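PDB 5NM7: peptidoglycan-binding domain 1 from Burkholderia, which probably cleaves bacterial peptidoglycan as a modular phage endolysin, joining a peptidoglycan-binding domain to a large lysozyme-like N-acetylmuramidase domain. Local coordinates for residues Val114-Arg119 with Ala155-Arg160. Numbering follows the deposited sequence.
Sequences VILYER and AAEYAR
Y117 N donates to E157 OE1 at 2.8 Å with a nearly straight N-H...O angle of 171°, the stronger of the two direct hydrogen bonds across the contact. The amide meets that oxygen on its anti side, tilted out of the carboxylate plane. The syn lone pair takes R160 NH1 in a salt bridge one helical turn away, so two donors grip OE1. OE2 accepts from the backbone N of A152 and G153, which further fixes the carboxylate's rotation. R160 NH1 also reaches Y117 O at 3.1 Å, but weakly, whereas NH2 donates to A142 O and to a water that joins Y117 O and R119 N.

Among the flat groups, the CD1 edge of the Y117 ring points at one face of the R160 guanidinium (CD1 to CZ 3.6 Å), with the planes 78° apart. R160 gets there by a bend at chi3. The L116 CD1 methyl lies against the E157 carboxylate, 3.8 Å from CD.

Apolar packing centres on I115: its CD1 sits 3.5 Å from the centroid of the Y158 ring, almost on the ring normal, a CH-pi contact squarely over the face. CD1 also touches E157 CB.

Within the N-acetylmuramidase family region, the contact packs a helix on an outermost strand of a small three-stranded antiparallel sheet; segment 156-160 runs at 40° to strand 115-117. I115 and Y117 also pack on neighbouring strand 176-178, and further along the helix I115 meets L161 and Y117 meets A164.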
loop_
_atom_site.group_PDB
_atom_site.type_symbol
_atom_site.label_atom_id
_atom_site.label_comp_id
_atom_site.label_asym_id
_atom_site.label_seq_id
_atom_site.Cartn_x
_atom_site.Cartn_y
_atom_site.Cartn_z
ATOM N N VAL A 114 -4.550 0.875 -8.492
ATOM C CA VAL A 114 -4.958 -0.483 -8.173
ATOM C C VAL A 114 -6.323 -0.424 -7.484
ATOM O O VAL A 114 -6.535 0.428 -6.624
ATOM C CB VAL A 114 -3.901 -1.184 -7.292
ATOM C CG1 VAL A 114 -4.373 -2.571 -6.910
ATOM C CG2 VAL A 114 -2.584 -1.286 -8.062
ATOM N N ILE A 115 -7.238 -1.262 -7.941
ATOM C CA ILE A 115 -8.617 -1.285 -7.431
ATOM C C ILE A 115 -9.094 -2.677 -7.199
ATOM O O ILE A 115 -8.573 -3.644 -7.758
ATOM C CB ILE A 115 -9.624 -0.564 -8.374
ATOM C CG1 ILE A 115 -9.573 -1.155 -9.780
ATOM C CG2 ILE A 115 -9.367 0.913 -8.403
ATOM C CD1 ILE A 115 -10.792 -0.850 -10.584
ATOM N N LEU A 116 -10.134 -2.788 -6.368
ATOM C CA LEU A 116 -10.916 -3.999 -6.265
ATOM C C LEU A 116 -12.355 -3.598 -6.088
ATOM O O LEU A 116 -12.704 -2.858 -5.155
ATOM C CB LEU A 116 -10.474 -4.896 -5.101
ATOM C CG LEU A 116 -10.992 -6.335 -5.140
ATOM C CD1 LEU A 116 -10.315 -7.106 -6.272
ATOM C CD2 LEU A 116 -10.713 -7.039 -3.817
ATOM N N TYR A 117 -13.189 -4.029 -7.026
ATOM C CA TYR A 117 -14.599 -3.707 -6.999
ATOM C C TYR A 117 -15.370 -4.754 -6.174
ATOM O O TYR A 117 -15.093 -5.947 -6.293
ATOM C CB TYR A 117 -15.106 -3.626 -8.443
ATOM C CG TYR A 117 -16.611 -3.538 -8.521
ATOM C CD1 TYR A 117 -17.358 -4.663 -8.764
ATOM C CD2 TYR A 117 -17.270 -2.331 -8.295
ATOM C CE1 TYR A 117 -18.732 -4.621 -8.799
ATOM C CE2 TYR A 117 -18.644 -2.275 -8.328
ATOM C CZ TYR A 117 -19.362 -3.423 -8.595
ATOM O OH TYR A 117 -20.745 -3.407 -8.627
ATOM N N GLU A 118 -16.268 -4.281 -5.302
ATOM C CA GLU A 118 -16.950 -5.098 -4.300
ATOM C C GLU A 118 -18.457 -5.080 -4.565
ATOM O O GLU A 118 -19.165 -4.129 -4.186
ATOM C CB GLU A 118 -16.681 -4.562 -2.894
ATOM C CG GLU A 118 -15.206 -4.539 -2.479
ATOM C CD GLU A 118 -14.657 -5.904 -2.126
ATOM O OE1 GLU A 118 -15.386 -6.891 -2.239
ATOM O OE2 GLU A 118 -13.472 -5.975 -1.725
ATOM N N ARG A 119 -18.926 -6.125 -5.238
ATOM C CA ARG A 119 -20.312 -6.219 -5.679
ATOM C C ARG A 119 -21.316 -6.217 -4.543
ATOM O O ARG A 119 -22.449 -5.754 -4.719
ATOM C CB ARG A 119 -20.521 -7.458 -6.532
ATOM C CG ARG A 119 -20.312 -8.764 -5.812
ATOM C CD ARG A 119 -20.524 -9.907 -6.755
ATOM N NE ARG A 119 -20.406 -11.177 -6.078
ATOM C CZ ARG A 119 -20.259 -12.354 -6.680
ATOM N NH1 ARG A 119 -20.258 -12.449 -8.016
ATOM N NH2 ARG A 119 -20.099 -13.437 -5.936
ATOM N N ALA A 155 -5.958 -5.162 -14.122
ATOM C CA ALA A 155 -6.633 -4.247 -15.043
ATOM C C ALA A 155 -8.077 -4.683 -15.330
ATOM O O ALA A 155 -8.931 -3.836 -15.590
ATOM C CB ALA A 155 -5.842 -4.172 -16.332
ATOM N N ALA A 156 -8.353 -5.980 -15.242
ATOM C CA ALA A 156 -9.696 -6.510 -15.498
ATOM C C ALA A 156 -10.716 -5.982 -14.476
ATOM O O ALA A 156 -11.894 -5.936 -14.768
ATOM C CB ALA A 156 -9.706 -8.016 -15.554
ATOM N N GLU A 157 -10.259 -5.536 -13.302
ATOM C CA GLU A 157 -11.170 -4.857 -12.388
ATOM C C GLU A 157 -11.799 -3.623 -12.975
ATOM O O GLU A 157 -12.925 -3.327 -12.637
ATOM C CB GLU A 157 -10.507 -4.416 -11.102
ATOM C CG GLU A 157 -10.265 -5.545 -10.151
ATOM C CD GLU A 157 -11.520 -6.300 -9.780
ATOM O OE1 GLU A 157 -12.426 -5.740 -9.117
ATOM O OE2 GLU A 157 -11.598 -7.485 -10.135
ATOM N N TYR A 158 -11.076 -2.907 -13.845
ATOM C CA TYR A 158 -11.635 -1.701 -14.464
ATOM C C TYR A 158 -12.796 -2.010 -15.392
ATOM O O TYR A 158 -13.684 -1.171 -15.540
ATOM C CB TYR A 158 -10.587 -0.879 -15.165
ATOM C CG TYR A 158 -9.887 0.015 -14.185
ATOM C CD1 TYR A 158 -10.446 1.215 -13.808
ATOM C CD2 TYR A 158 -8.716 -0.395 -13.567
ATOM C CE1 TYR A 158 -9.831 2.027 -12.867
ATOM C CE2 TYR A 158 -8.056 0.420 -12.648
ATOM C CZ TYR A 158 -8.631 1.607 -12.262
ATOM O OH TYR A 158 -8.016 2.449 -11.357
ATOM N N ALA A 159 -12.792 -3.175 -16.002
ATOM C CA ALA A 159 -13.951 -3.626 -16.809
ATOM C C ALA A 159 -15.181 -3.804 -15.920
ATOM O O ALA A 159 -16.284 -3.366 -16.269
ATOM C CB ALA A 159 -13.630 -4.902 -17.585
ATOM N N ARG A 160 -14.994 -4.438 -14.757
ATOM C CA ARG A 160 -16.080 -4.593 -13.802
ATOM C C ARG A 160 -16.570 -3.217 -13.300
ATOM O O ARG A 160 -17.786 -2.973 -13.220
ATOM C CB ARG A 160 -15.632 -5.453 -12.628
ATOM C CG ARG A 160 -15.311 -6.887 -13.011
ATOM C CD ARG A 160 -14.889 -7.687 -11.781
ATOM N NE ARG A 160 -16.051 -7.976 -10.990
ATOM C CZ ARG A 160 -16.144 -7.969 -9.680
ATOM N NH1 ARG A 160 -15.101 -7.572 -8.876
ATOM N NH2 ARG A 160 -17.334 -8.329 -9.178
HETATM O O HOH W 1 -16.987 -7.924 -6.468
#